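Local atomic coordinates of deoxyhypusine hydroxylase (Homo sapiens, PDB entry 4D50), a protein that hydroxylates the deoxyhypusine side chain of translation initiation factor eIF5A with a diiron centre and molecular oxygen, completing the formation of hypusine. Residues T18-K23 against I48-D53; R182-L187 against H212-V217; G206-R211 against T238-V243. All coordinates share one frame; numbering follows the deposited sequence. Where two conformers were deposited one is given.

Contact 1. Residues T18-K23 against I48-D53; sequences TLVDPK and ISQAFD
Leu19 and Val20, near the C-terminal end of helix 3-20, pack on Ile48, Gln50 and Ala51 of helix 42-50 and the 3-10 turn that follows it, a helix-end contact in the N-terminal part of this all-helical HEAT-repeat protein. The backbones come closest at Val20 and Ala51, whose CA atoms are 5.2 Å apart, a separation consistent with the small side chain of Ala51. Every contact here is van der Waals in kind, and the buried surface, 215 Å² over both sides, is modest.

Leu19 works with one branch and its fork. With CG anti to the backbone N (chi1 -176°), its CD2 methyl extends over the start of 48-53 and lies 3.9 Å from Ile48 CA. The same methyl reaches the Ile48 side chain at CG1, although the CB of Ile48 is directed away from 18-23. At the fork, Leu19 CG meets Ala51 CB at 4.1 Å. Leu33 of helix 26-39 touches both Leu19 and Ile48, and Leu63 of helix 57-70 packs on Ile48 and Ala51, so this apolar patch continues into the neighbouring helices.

Val20 faces the more exposed side. Its CG1 lies 4.1 Å from Ala51 N and 4.4 Å from Ala51 CB. The Gln50 side chain runs out extended from CA to CD (chi2 -179°) and meets the valine at about a right angle, its aliphatic CB and CG touching Val20 CG1 as it crosses. The amide end beyond them meets both branches of the valine, and its nearest approach is that of Gln50 NE2 to Val20 CG2, at 3.7 Å.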
ATOM      1  N   THR A  18      13.203 -15.978  -8.486  1.00 18.25           N
ATOM      2  CA  THR A  18      13.959 -14.743  -8.125  1.00 17.09           C
ATOM      3  C   THR A  18      13.340 -14.126  -6.852  1.00 17.28           C
ATOM      4  O   THR A  18      14.019 -13.934  -5.912  1.00 15.29           O
ATOM      5  CB  THR A  18      13.938 -13.747  -9.217  1.00 17.88           C
ATOM      6  OG1 THR A  18      14.588 -14.297 -10.366  1.00 17.30           O
ATOM      7  CG2 THR A  18      14.618 -12.473  -8.837  1.00 15.87           C
ATOM      8  N   LEU A  19      12.028 -13.940  -6.853  1.00 14.26           N
ATOM      9  CA  LEU A  19      11.309 -13.544  -5.679  1.00 13.25           C
ATOM     10  C   LEU A  19      11.583 -14.288  -4.365  1.00 15.30           C
ATOM     11  O   LEU A  19      11.716 -13.670  -3.337  1.00 15.17           O
ATOM     12  CB  LEU A  19       9.790 -13.564  -5.958  1.00 12.04           C
ATOM     13  CG  LEU A  19       8.946 -13.062  -4.786  1.00 11.68           C
ATOM     14  CD1 LEU A  19       9.265 -11.650  -4.342  1.00 12.69           C
ATOM     15  CD2 LEU A  19       7.462 -13.214  -5.225  1.00 10.66           C
ATOM     16  N   VAL A  20      11.615 -15.632  -4.395  1.00 15.40           N
ATOM     17  CA  VAL A  20      11.668 -16.417  -3.156  1.00 15.44           C
ATOM     18  C   VAL A  20      13.120 -16.642  -2.679  1.00 17.73           C
ATOM     19  O   VAL A  20      13.324 -17.124  -1.561  1.00 18.86           O
ATOM     20  CB  VAL A  20      10.948 -17.761  -3.219  1.00 16.21           C
ATOM     21  CG1 VAL A  20       9.457 -17.577  -3.589  1.00 16.03           C
ATOM     22  CG2 VAL A  20      11.645 -18.744  -4.172  1.00 18.11           C
ATOM     23  N   ASP A  21      14.072 -16.252  -3.489  1.00 17.67           N
ATOM     24  CA  ASP A  21      15.515 -16.440  -3.187  1.00 21.31           C
ATOM     25  C   ASP A  21      16.009 -15.344  -2.265  1.00 21.97           C
ATOM     26  O   ASP A  21      16.177 -14.202  -2.714  1.00 23.40           O
ATOM     27  CB  ASP A  21      16.287 -16.355  -4.474  1.00 20.14           C
ATOM     28  CG  ASP A  21      17.763 -16.744  -4.323  1.00 21.47           C
ATOM     29  OD1 ASP A  21      18.211 -16.904  -3.192  1.00 19.80           O
ATOM     30  OD2 ASP A  21      18.420 -16.850  -5.365  1.00 20.39           O
ATOM     31  N   PRO A  22      16.325 -15.692  -1.004  1.00 22.87           N
ATOM     32  CA  PRO A  22      16.735 -14.620  -0.069  1.00 23.94           C
ATOM     33  C   PRO A  22      18.103 -14.044  -0.330  1.00 24.35           C
ATOM     34  O   PRO A  22      18.467 -13.085   0.337  1.00 25.70           O
ATOM     35  CB  PRO A  22      16.650 -15.287   1.297  1.00 24.70           C
ATOM     36  CG  PRO A  22      16.832 -16.722   1.041  1.00 25.22           C
ATOM     37  CD  PRO A  22      16.404 -17.020  -0.369  1.00 24.01           C
ATOM     38  N   LYS A  23      18.829 -14.572  -1.317  1.00 24.31           N
ATOM     39  CA  LYS A  23      20.153 -14.048  -1.714  1.00 26.08           C
ATOM     40  C   LYS A  23      20.109 -13.077  -2.869  1.00 25.99           C
ATOM     41  O   LYS A  23      21.130 -12.570  -3.282  1.00 29.72           O
ATOM     42  CB  LYS A  23      21.093 -15.187  -2.117  1.00 28.73           C
ATOM     43  CG  LYS A  23      21.402 -16.157  -1.012  1.00 32.67           C
ATOM     44  CD  LYS A  23      22.031 -17.437  -1.580  1.00 39.54           C
ATOM     45  CE  LYS A  23      22.360 -18.432  -0.464  1.00 43.24           C
ATOM     46  NZ  LYS A  23      22.748 -19.789  -0.944  1.00 44.97           N
ATOM     47  N   ILE A  48       4.164 -15.909  -4.939  1.00 12.28           N
ATOM     48  CA  ILE A  48       4.060 -14.692  -4.068  1.00 11.28           C
ATOM     49  C   ILE A  48       3.791 -15.185  -2.641  1.00 12.50           C
ATOM     50  O   ILE A  48       4.304 -14.663  -1.661  1.00 10.88           O
ATOM     51  CB  ILE A  48       2.943 -13.743  -4.536  1.00 11.32           C
ATOM     52  CG1 ILE A  48       3.300 -13.073  -5.893  1.00 10.78           C
ATOM     53  CG2 ILE A  48       2.632 -12.639  -3.534  1.00 10.00           C
ATOM     54  CD1 ILE A  48       2.199 -12.260  -6.471  1.00 10.67           C
ATOM     55  N   SER A  49       2.955 -16.237  -2.558  1.00 11.76           N
ATOM     56  CA  SER A  49       2.494 -16.787  -1.310  1.00 13.97           C
ATOM     57  C   SER A  49       3.621 -17.480  -0.600  1.00 15.23           C
ATOM     58  O   SER A  49       3.734 -17.365   0.624  1.00 15.95           O
ATOM     59  CB  SER A  49       1.359 -17.806  -1.589  1.00 13.48           C
ATOM     60  OG  SER A  49       0.151 -17.116  -1.999  1.00 13.47           O
ATOM     61  N   GLN A  50       4.478 -18.123  -1.384  1.00 14.54           N
ATOM     62  CA  GLN A  50       5.672 -18.771  -0.855  1.00 16.47           C
ATOM     63  C   GLN A  50       6.618 -17.781  -0.174  1.00 16.32           C
ATOM     64  O   GLN A  50       7.235 -18.108   0.824  1.00 15.74           O
ATOM     65  CB  GLN A  50       6.369 -19.608  -1.942  1.00 18.99           C
ATOM     66  CG  GLN A  50       7.530 -20.504  -1.478  1.00 21.30           C
ATOM     67  CD  GLN A  50       8.175 -21.272  -2.646  1.00 23.87           C
ATOM     68  OE1 GLN A  50       7.497 -21.695  -3.548  1.00 24.50           O
ATOM     69  NE2 GLN A  50       9.507 -21.333  -2.674  1.00 27.02           N
ATOM     70  N   ALA A  51       6.708 -16.574  -0.688  1.00 15.72           N
ATOM     71  CA  ALA A  51       7.586 -15.538  -0.069  1.00 16.98           C
ATOM     72  C   ALA A  51       7.179 -15.013   1.291  1.00 18.79           C
ATOM     73  O   ALA A  51       7.982 -14.281   1.928  1.00 19.38           O
ATOM     74  CB  ALA A  51       7.794 -14.395  -1.050  1.00 17.20           C
ATOM     75  N   PHE A  52       5.983 -15.320   1.805  1.00 17.89           N
ATOM     76  CA  PHE A  52       5.652 -14.922   3.187  1.00 20.70           C
ATOM     77  C   PHE A  52       6.591 -15.492   4.288  1.00 22.37           C
ATOM     78  O   PHE A  52       6.418 -15.143   5.479  1.00 26.25           O
ATOM     79  CB  PHE A  52       4.179 -15.201   3.525  1.00 19.55           C
ATOM     80  CG  PHE A  52       3.227 -14.165   2.957  1.00 16.85           C
ATOM     81  CD1 PHE A  52       3.187 -12.850   3.462  1.00 16.12           C
ATOM     82  CD2 PHE A  52       2.396 -14.480   1.896  1.00 16.88           C
ATOM     83  CE1 PHE A  52       2.313 -11.914   2.890  1.00 16.20           C
ATOM     84  CE2 PHE A  52       1.483 -13.553   1.351  1.00 16.34           C
ATOM     85  CZ  PHE A  52       1.445 -12.255   1.858  1.00 14.49           C
ATOM     86  N   ASP A  53       7.501 -16.382   3.868  1.00 25.78           N
ATOM     87  CA  ASP A  53       8.533 -17.025   4.713  1.00 27.13           C
ATOM     88  C   ASP A  53       9.575 -16.002   5.141  1.00 23.74           C
ATOM     89  O   ASP A  53      10.124 -16.076   6.223  1.00 23.01           O
ATOM     90  CB  ASP A  53       9.240 -18.162   3.937  1.00 32.27           C
ATOM     91  CG  ASP A  53       9.861 -19.250   4.865  1.00 39.20           C
ATOM     92  OD1 ASP A  53       9.823 -19.087   6.117  1.00 36.86           O
ATOM     93  OD2 ASP A  53      10.377 -20.289   4.335  1.00 40.60           O
TER

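Contact 2. Residues R182-L187 against H212-V217; sequences RAMFAL and HEVGYV. With FE (Fe (III) ion), chain C; PER (peroxide ion), chain E.
Met184 spends more surface on this contact than any other residue, 84 Å², reaching from helix 177-190 to three residues of helix 208-221. The two short segments run nearly parallel, at -17° with axes 10.5 Å apart, as in stacked HEAT-like repeats; they belong to repeats 3 and 4. Extended through chi2 and bent only at chi3 (-66°), the thioether lays SD against Glu213 CG at 3.6 Å and turns its CE methyl onto Val214 CG2, also at 3.6 Å. Farther back, Met184 CG meets Val217 CG2 at 3.9 Å. An alanine here would lose the whole thioether and would probably leave Val214 CG2 without its methyl partner and open a gap beside Glu213 CB and CG. Phe185 brings its ring end to the same helix: Phe185 CE1 touches Val217 CG1 at 3.4 Å, a tight approach. Next to Glu213 in sequence, His212 binds iron through NE2 at 2.3 Å, a site completed on the protein side by His94 and Glu95. Glu213 OE2 lies in the ring plane at the Phe185 edge, 3.5 Å from CZ, probably a weakly favourable electrostatic contact with the partly positive ring edge.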
ATOM      1  N   ARG A 182     -12.446   8.573   2.381  1.00  8.71           N
ATOM      2  CA  ARG A 182     -13.078   8.951   1.111  1.00  7.71           C
ATOM      3  C   ARG A 182     -12.643  10.377   0.657  1.00  7.17           C
ATOM      4  O   ARG A 182     -12.462  10.650  -0.519  1.00  6.56           O
ATOM      5  CB  ARG A 182     -14.641   8.887   1.296  1.00  7.44           C
ATOM      6  CG  ARG A 182     -15.158   7.490   1.441  1.00  7.54           C
ATOM      7  CD  ARG A 182     -16.642   7.352   1.093  1.00  7.72           C
ATOM      8  NE  ARG A 182     -16.932   7.760  -0.265  1.00  8.48           N
ATOM      9  CZ  ARG A 182     -18.175   7.900  -0.725  1.00 10.43           C
ATOM     10  NH1 ARG A 182     -19.206   7.678   0.092  1.00 12.49           N
ATOM     11  NH2 ARG A 182     -18.370   8.332  -1.946  1.00 12.25           N
ATOM     12  N   ALA A 183     -12.470  11.262   1.623  1.00  6.69           N
ATOM     13  CA  ALA A 183     -12.122  12.662   1.375  1.00  6.25           C
ATOM     14  C   ALA A 183     -10.644  12.677   0.943  1.00  6.52           C
ATOM     15  O   ALA A 183     -10.288  13.406   0.050  1.00  6.43           O
ATOM     16  CB  ALA A 183     -12.289  13.443   2.643  1.00  6.48           C
ATOM     17  N   MET A 184      -9.883  11.759   1.464  1.00  7.65           N
ATOM     18  CA  MET A 184      -8.440  11.617   1.159  1.00  6.68           C
ATOM     19  C   MET A 184      -8.288  11.216  -0.336  1.00  6.70           C
ATOM     20  O   MET A 184      -7.510  11.823  -1.077  1.00  5.98           O
ATOM     21  CB  MET A 184      -7.751  10.556   2.034  1.00  8.12           C
ATOM     22  CG  MET A 184      -6.235  10.617   1.989  1.00  8.16           C
ATOM     23  SD  MET A 184      -5.572   9.101   2.787  1.00  9.06           S
ATOM     24  CE  MET A 184      -6.060   9.300   4.461  1.00  7.70           C
ATOM     25  N   PHE A 185      -9.046  10.217  -0.797  1.00  7.36           N
ATOM     26  CA  PHE A 185      -8.972   9.813  -2.186  1.00  7.60           C
ATOM     27  C   PHE A 185      -9.552  10.833  -3.090  1.00  6.69           C
ATOM     28  O   PHE A 185      -9.017  11.030  -4.205  1.00  5.82           O
ATOM     29  CB  PHE A 185      -9.556   8.403  -2.412  1.00  8.50           C
ATOM     30  CG  PHE A 185      -8.724   7.376  -1.768  1.00 10.17           C
ATOM     31  CD1 PHE A 185      -7.449   7.107  -2.255  1.00 11.22           C
ATOM     32  CD2 PHE A 185      -9.165   6.735  -0.624  1.00 12.14           C
ATOM     33  CE1 PHE A 185      -6.613   6.220  -1.605  1.00 12.73           C
ATOM     34  CE2 PHE A 185      -8.275   5.905   0.054  1.00 13.96           C
ATOM     35  CZ  PHE A 185      -7.010   5.717  -0.427  1.00 12.39           C
ATOM     36  N   ALA A 186     -10.609  11.556  -2.661  1.00  7.93           N
ATOM     37  CA  ALA A 186     -11.102  12.690  -3.479  1.00  7.71           C
ATOM     38  C   ALA A 186     -10.090  13.820  -3.634  1.00  7.64           C
ATOM     39  O   ALA A 186      -9.992  14.406  -4.695  1.00  7.85           O
ATOM     40  CB  ALA A 186     -12.386  13.257  -2.899  1.00  7.53           C
ATOM     41  N   LEU A 187      -9.282  14.016  -2.640  1.00  9.08           N
ATOM     42  CA  LEU A 187      -8.204  15.079  -2.651  1.00  9.24           C
ATOM     43  C   LEU A 187      -7.159  14.697  -3.653  1.00  9.37           C
ATOM     44  O   LEU A 187      -6.756  15.499  -4.435  1.00  9.68           O
ATOM     45  CB  LEU A 187      -7.652  15.299  -1.272  1.00  9.70           C
ATOM     46  CG  LEU A 187      -8.512  16.201  -0.387  1.00  9.47           C
ATOM     47  CD1 LEU A 187      -8.163  16.018   1.076  1.00  9.51           C
ATOM     48  CD2 LEU A 187      -8.429  17.624  -0.814  1.00 10.33           C
ATOM     49  N   HIS A 212      -0.156   6.873   7.340  1.00 10.71           N
ATOM     50  CA  HIS A 212       0.519   6.092   6.331  1.00  8.99           C
ATOM     51  C   HIS A 212      -0.203   6.176   5.014  1.00  8.62           C
ATOM     52  O   HIS A 212       0.415   6.243   3.969  1.00  7.22           O
ATOM     53  CB  HIS A 212       0.791   4.655   6.872  1.00  9.74           C
ATOM     54  CG  HIS A 212       0.156   3.507   6.160  1.00  9.37           C
ATOM     55  ND1 HIS A 212      -1.179   3.216   6.287  1.00  9.75           N
ATOM     56  CD2 HIS A 212       0.689   2.470   5.468  1.00  9.31           C
ATOM     57  CE1 HIS A 212      -1.464   2.169   5.555  1.00 10.00           C
ATOM     58  NE2 HIS A 212      -0.347   1.664   5.094  1.00  9.60           N
ATOM     59  N   GLU A 213      -1.531   6.092   5.068  1.00  8.92           N
ATOM     60  CA  GLU A 213      -2.317   6.240   3.880  1.00  8.99           C
ATOM     61  C   GLU A 213      -2.097   7.571   3.216  1.00  7.67           C
ATOM     62  O   GLU A 213      -2.044   7.645   1.971  1.00  6.80           O
ATOM     63  CB  GLU A 213      -3.802   5.984   4.190  1.00 10.61           C
ATOM     64  CG  GLU A 213      -4.576   5.679   2.948  1.00 11.69           C
ATOM     65  CD  GLU A 213      -4.253   4.324   2.315  1.00 13.95           C
ATOM     66  OE1 GLU A 213      -4.053   3.332   3.048  1.00 15.28           O
ATOM     67  OE2 GLU A 213      -4.227   4.286   1.059  1.00 16.87           O
ATOM     68  N   VAL A 214      -2.056   8.639   4.012  1.00  6.81           N
ATOM     69  CA  VAL A 214      -1.730   9.978   3.481  1.00  7.39           C
ATOM     70  C   VAL A 214      -0.436   9.955   2.702  1.00  6.83           C
ATOM     71  O   VAL A 214      -0.343  10.464   1.557  1.00  6.50           O
ATOM     72  CB  VAL A 214      -1.688  10.999   4.637  1.00  7.25           C
ATOM     73  CG1 VAL A 214      -1.179  12.374   4.172  1.00  7.93           C
ATOM     74  CG2 VAL A 214      -3.105  11.198   5.173  1.00  7.69           C
ATOM     75  N   GLY A 215       0.548   9.268   3.280  1.00  6.93           N
ATOM     76  CA  GLY A 215       1.901   9.085   2.665  1.00  7.32           C
ATOM     77  C   GLY A 215       1.745   8.384   1.295  1.00  7.56           C
ATOM     78  O   GLY A 215       2.293   8.792   0.299  1.00  8.73           O
ATOM     79  N   TYR A 216       0.996   7.286   1.267  1.00  8.46           N
ATOM     80  CA  TYR A 216       0.786   6.541   0.033  1.00  9.03           C
ATOM     81  C   TYR A 216       0.129   7.427  -1.049  1.00  8.97           C
ATOM     82  O   TYR A 216       0.609   7.499  -2.193  1.00 10.10           O
ATOM     83  CB  TYR A 216      -0.055   5.279   0.358  1.00  9.72           C
ATOM     84  CG  TYR A 216      -0.595   4.491  -0.823  1.00 10.73           C
ATOM     85  CD1 TYR A 216      -1.866   4.773  -1.377  1.00 12.13           C
ATOM     86  CD2 TYR A 216       0.134   3.410  -1.374  1.00 12.00           C
ATOM     87  CE1 TYR A 216      -2.375   4.029  -2.475  1.00 12.63           C
ATOM     88  CE2 TYR A 216      -0.387   2.676  -2.433  1.00 12.55           C
ATOM     89  CZ  TYR A 216      -1.619   3.008  -2.991  1.00 13.42           C
ATOM     90  OH  TYR A 216      -2.152   2.211  -4.037  1.00 17.41           O
ATOM     91  N   VAL A 217      -0.954   8.132  -0.697  1.00  9.33           N
ATOM     92  CA  VAL A 217      -1.643   8.926  -1.697  1.00  9.08           C
ATOM     93  C   VAL A 217      -0.799  10.130  -2.163  1.00  8.60           C
ATOM     94  O   VAL A 217      -0.839  10.436  -3.352  1.00  7.99           O
ATOM     95  CB  VAL A 217      -3.008   9.440  -1.300  1.00  9.59           C
ATOM     96  CG1 VAL A 217      -3.965   8.290  -0.888  1.00  8.88           C
ATOM     97  CG2 VAL A 217      -2.957  10.358  -0.166  1.00 10.01           C
TER
HETATM   98 FE    FE C 301      -0.063  -0.388   4.171  1.00 14.36          FE
HETATM   99  O1  PER E 303       1.892  -0.619   5.213  1.00 21.40           O
HETATM  100  O2  PER E 303       3.158   0.259   5.299  1.00 18.93           O
HETATM  101  O   HOH W   1       1.202   0.140   2.525  1.00 26.36           O
HETATM  102  O   HOH W   2      -1.706   0.100   2.827  1.00 12.15           O

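Contact 3. Residues G206-R211 against T238-V243; sequences GSALFR and TENPMV. With GAI (guanidine), chain H; PER (peroxide ion), chain E.
Arg211 and Glu239 reach for each other from opposite directions and meet in a salt bridge, their guanidinium and carboxylate planes 31° apart. The stronger of its two bonds runs from Arg211 NH2 to Glu239 OE1 (2.7 Å, 156° at hydrogen), with the oxygen only 9° out of the guanidinium plane and its syn lone pair used. The other, Arg211 NE to Glu239 OE2 at 2.9 Å, is bent and weak. On its anti side Glu239 OE1 also accepts from Asn240 N at 2.8 Å, so two donors grip this oxygen. Ala208 CA covers one guanidinium face near its rim.

The contact joins the starts of helices 208-221 and 241-254, Arg211 lying in HEAT-like repeat 4 and Val243 in repeat 5. Asn240 is the N-cap of the second helix: its OD1 accepts from Met242 N at 2.8 Å, while ND2 lies against Ala208 CB. In one of its two conformers Met242 sets CE 3.7 Å from Ala208 O, with CG near the peroxide. Val243 CG2 touches both Ala208 O, at 3.5 Å, and Arg211 CB. At the outer end, Thr238 O accepts a hydrogen bond from a bound guanidine, 2.6 Å from its N3.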
ATOM      1  N   GLY A 206      -4.728  12.020  13.035  1.00 20.42           N
ATOM      2  CA  GLY A 206      -5.184  10.623  13.011  1.00 19.21           C
ATOM      3  C   GLY A 206      -4.257   9.569  13.573  1.00 17.71           C
ATOM      4  O   GLY A 206      -3.264   9.842  14.196  1.00 18.43           O
ATOM      5  N   SER A 207      -4.633   8.338  13.321  1.00 14.83           N
ATOM      6  CA  SER A 207      -3.871   7.185  13.716  1.00 15.31           C
ATOM      7  C   SER A 207      -2.690   7.010  12.776  1.00 13.95           C
ATOM      8  O   SER A 207      -2.615   7.626  11.713  1.00 12.05           O
ATOM      9  CB  SER A 207      -4.785   5.952  13.611  1.00 15.55           C
ATOM     10  OG  SER A 207      -5.164   5.678  12.264  1.00 15.16           O
ATOM     11  N   ALA A 208      -1.804   6.074  13.143  1.00 14.48           N
ATOM     12  CA  ALA A 208      -0.693   5.705  12.282  1.00 13.42           C
ATOM     13  C   ALA A 208      -1.184   5.142  10.942  1.00 11.73           C
ATOM     14  O   ALA A 208      -0.665   5.504   9.896  1.00 11.99           O
ATOM     15  CB  ALA A 208       0.202   4.679  12.994  1.00 14.33           C
ATOM     16  N   LEU A 209      -2.243   4.318  10.932  1.00 10.58           N
ATOM     17  CA  LEU A 209      -2.807   3.822   9.649  1.00  9.77           C
ATOM     18  C   LEU A 209      -3.178   4.981   8.743  1.00 10.05           C
ATOM     19  O   LEU A 209      -2.754   5.036   7.567  1.00  9.93           O
ATOM     20  CB  LEU A 209      -4.036   2.955   9.889  1.00  9.18           C
ATOM     21  CG  LEU A 209      -4.380   2.053   8.720  1.00 11.12           C
ATOM     22  CD1 LEU A 209      -3.407   0.920   8.555  1.00 11.79           C
ATOM     23  CD2 LEU A 209      -5.787   1.521   8.852  1.00 11.82           C
ATOM     24  N   PHE A 210      -3.952   5.935   9.292  1.00  9.48           N
ATOM     25  CA  PHE A 210      -4.340   7.143   8.564  1.00 10.49           C
ATOM     26  C   PHE A 210      -3.170   7.905   7.979  1.00  9.84           C
ATOM     27  O   PHE A 210      -3.184   8.222   6.758  1.00  9.63           O
ATOM     28  CB  PHE A 210      -5.127   8.074   9.505  1.00 11.64           C
ATOM     29  CG  PHE A 210      -5.533   9.423   8.900  1.00 11.89           C
ATOM     30  CD1 PHE A 210      -4.668  10.521   8.969  1.00 11.81           C
ATOM     31  CD2 PHE A 210      -6.757   9.609   8.298  1.00 13.28           C
ATOM     32  CE1 PHE A 210      -5.043  11.750   8.511  1.00 11.85           C
ATOM     33  CE2 PHE A 210      -7.085  10.851   7.707  1.00 11.70           C
ATOM     34  CZ  PHE A 210      -6.238  11.905   7.846  1.00 12.72           C
ATOM     35  N   ARG A 211      -2.150   8.165   8.785  1.00 10.86           N
ATOM     36  CA  ARG A 211      -0.968   8.915   8.308  1.00 11.41           C
ATOM     37  C   ARG A 211      -0.254   8.161   7.194  1.00 10.82           C
ATOM     38  O   ARG A 211       0.266   8.737   6.235  1.00 10.26           O
ATOM     39  CB  ARG A 211       0.013   9.167   9.451  1.00 13.26           C
ATOM     40  CG  ARG A 211      -0.549  10.236  10.371  1.00 14.33           C
ATOM     41  CD  ARG A 211       0.483  10.811  11.336  1.00 17.39           C
ATOM     42  NE  ARG A 211       1.174   9.825  12.100  1.00 19.61           N
ATOM     43  CZ  ARG A 211       0.731   9.280  13.257  1.00 26.56           C
ATOM     44  NH1 ARG A 211      -0.494   9.582  13.726  1.00 27.22           N
ATOM     45  NH2 ARG A 211       1.515   8.403  13.937  1.00 24.44           N
ATOM     46  N   THR A 238      10.578   9.861  16.001  1.00 16.32           N
ATOM     47  CA  THR A 238       9.448   9.509  16.835  1.00 15.84           C
ATOM     48  C   THR A 238       8.242   8.960  16.038  1.00 14.92           C
ATOM     49  O   THR A 238       7.334   8.296  16.593  1.00 17.80           O
ATOM     50  CB  THR A 238       8.922  10.700  17.662  1.00 13.94           C
ATOM     51  OG1 THR A 238       8.714  11.870  16.828  1.00 16.87           O
ATOM     52  CG2 THR A 238       9.934  11.130  18.779  1.00 15.46           C
ATOM     53  N   GLU A 239       8.230   9.231  14.740  1.00 14.34           N
ATOM     54  CA  GLU A 239       7.137   8.758  13.900  1.00 14.14           C
ATOM     55  C   GLU A 239       7.126   7.234  13.763  1.00 13.52           C
ATOM     56  O   GLU A 239       8.141   6.569  13.762  1.00 14.44           O
ATOM     57  CB  GLU A 239       7.156   9.470  12.519  1.00 14.37           C
ATOM     58  CG  GLU A 239       5.951   9.118  11.616  1.00 14.93           C
ATOM     59  CD  GLU A 239       4.552   9.368  12.218  1.00 14.97           C
ATOM     60  OE1 GLU A 239       3.972   8.446  12.848  1.00 17.97           O
ATOM     61  OE2 GLU A 239       3.976  10.481  12.023  1.00 15.33           O
ATOM     62  N   ASN A 240       5.924   6.677  13.638  1.00 13.18           N
ATOM     63  CA  ASN A 240       5.770   5.245  13.453  1.00 14.20           C
ATOM     64  C   ASN A 240       6.521   4.743  12.200  1.00 12.70           C
ATOM     65  O   ASN A 240       6.483   5.409  11.174  1.00 12.54           O
ATOM     66  CB  ASN A 240       4.265   5.013  13.346  1.00 14.38           C
ATOM     67  CG  ASN A 240       3.935   3.591  13.171  1.00 17.85           C
ATOM     68  OD1 ASN A 240       4.190   3.022  12.144  1.00 27.62           O
ATOM     69  ND2 ASN A 240       3.402   2.980  14.187  1.00 19.65           N
ATOM     70  N   PRO A 241       7.302   3.643  12.305  1.00 15.30           N
ATOM     71  CA  PRO A 241       8.102   3.166  11.208  1.00 14.85           C
ATOM     72  C   PRO A 241       7.285   2.848   9.944  1.00 13.86           C
ATOM     73  O   PRO A 241       7.751   3.098   8.806  1.00 13.94           O
ATOM     74  CB  PRO A 241       8.764   1.883  11.734  1.00 17.35           C
ATOM     75  CG  PRO A 241       8.449   1.836  13.174  1.00 17.59           C
ATOM     76  CD  PRO A 241       7.624   2.987  13.585  1.00 18.02           C
ATOM     77  N   MET A 242       6.051   2.411  10.108  1.00 13.70           N
ATOM     78  CA  MET A 242       5.166   2.162   8.964  0.50 13.95           C
ATOM     79  C   MET A 242       4.848   3.472   8.212  1.00 12.48           C
ATOM     80  O   MET A 242       4.764   3.478   6.988  1.00 11.59           O
ATOM     81  CB  MET A 242       3.875   1.492   9.471  0.50 15.71           C
ATOM     82  CG  MET A 242       2.803   1.290   8.447  0.50 17.54           C
ATOM     83  SD  MET A 242       1.346   0.510   9.156  0.50 38.64           S
ATOM     84  CE  MET A 242       0.660   2.002   9.864  0.50 19.82           C
ATOM     85  N   VAL A 243       4.666   4.568   8.945  1.00 10.07           N
ATOM     86  CA  VAL A 243       4.439   5.889   8.345  1.00  9.88           C
ATOM     87  C   VAL A 243       5.742   6.426   7.681  1.00  9.62           C
ATOM     88  O   VAL A 243       5.730   6.932   6.525  1.00  7.99           O
ATOM     89  CB  VAL A 243       4.029   6.953   9.379  1.00  9.99           C
ATOM     90  CG1 VAL A 243       3.884   8.299   8.733  1.00 10.21           C
ATOM     91  CG2 VAL A 243       2.674   6.526  10.062  1.00 10.87           C
TER
HETATM   92  C   GAI H 406       6.401   5.108  17.210  1.00 29.49           C
HETATM   93  N1  GAI H 406       6.407   3.857  17.178  1.00 28.15           N
HETATM   94  N2  GAI H 406       5.217   5.720  17.151  1.00 26.22           N
HETATM   95  N3  GAI H 406       7.537   5.816  17.269  1.00 26.18           N
HETATM   96  O1  PER E 303       1.892  -0.619   5.213  1.00 21.40           O
HETATM   97  O2  PER E 303       3.158   0.259   5.299  1.00 18.93           O

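How the contacts relate
Contacts 2 and 3 are neighbours, their centres 13 Å apart, and both draw on helix 208-221; along the chain their segments alternate. They touch directly: Met184 CE packs on Phe210 CE2 at 3.7 Å, and His212 CD2 on Met242 CG at 3.8 Å. Both also reach the peroxide of the diiron site, contact 2 through the iron ligand His212 and contact 3 through Met242. Contact 1 closes earlier in the chain and stands apart, its centre 30 Å from that of contact 2 and 27 Å from that of contact 3. Even so, the Ile48 side chain is about 11 Å from those of the iron ligands His61 and Glu95.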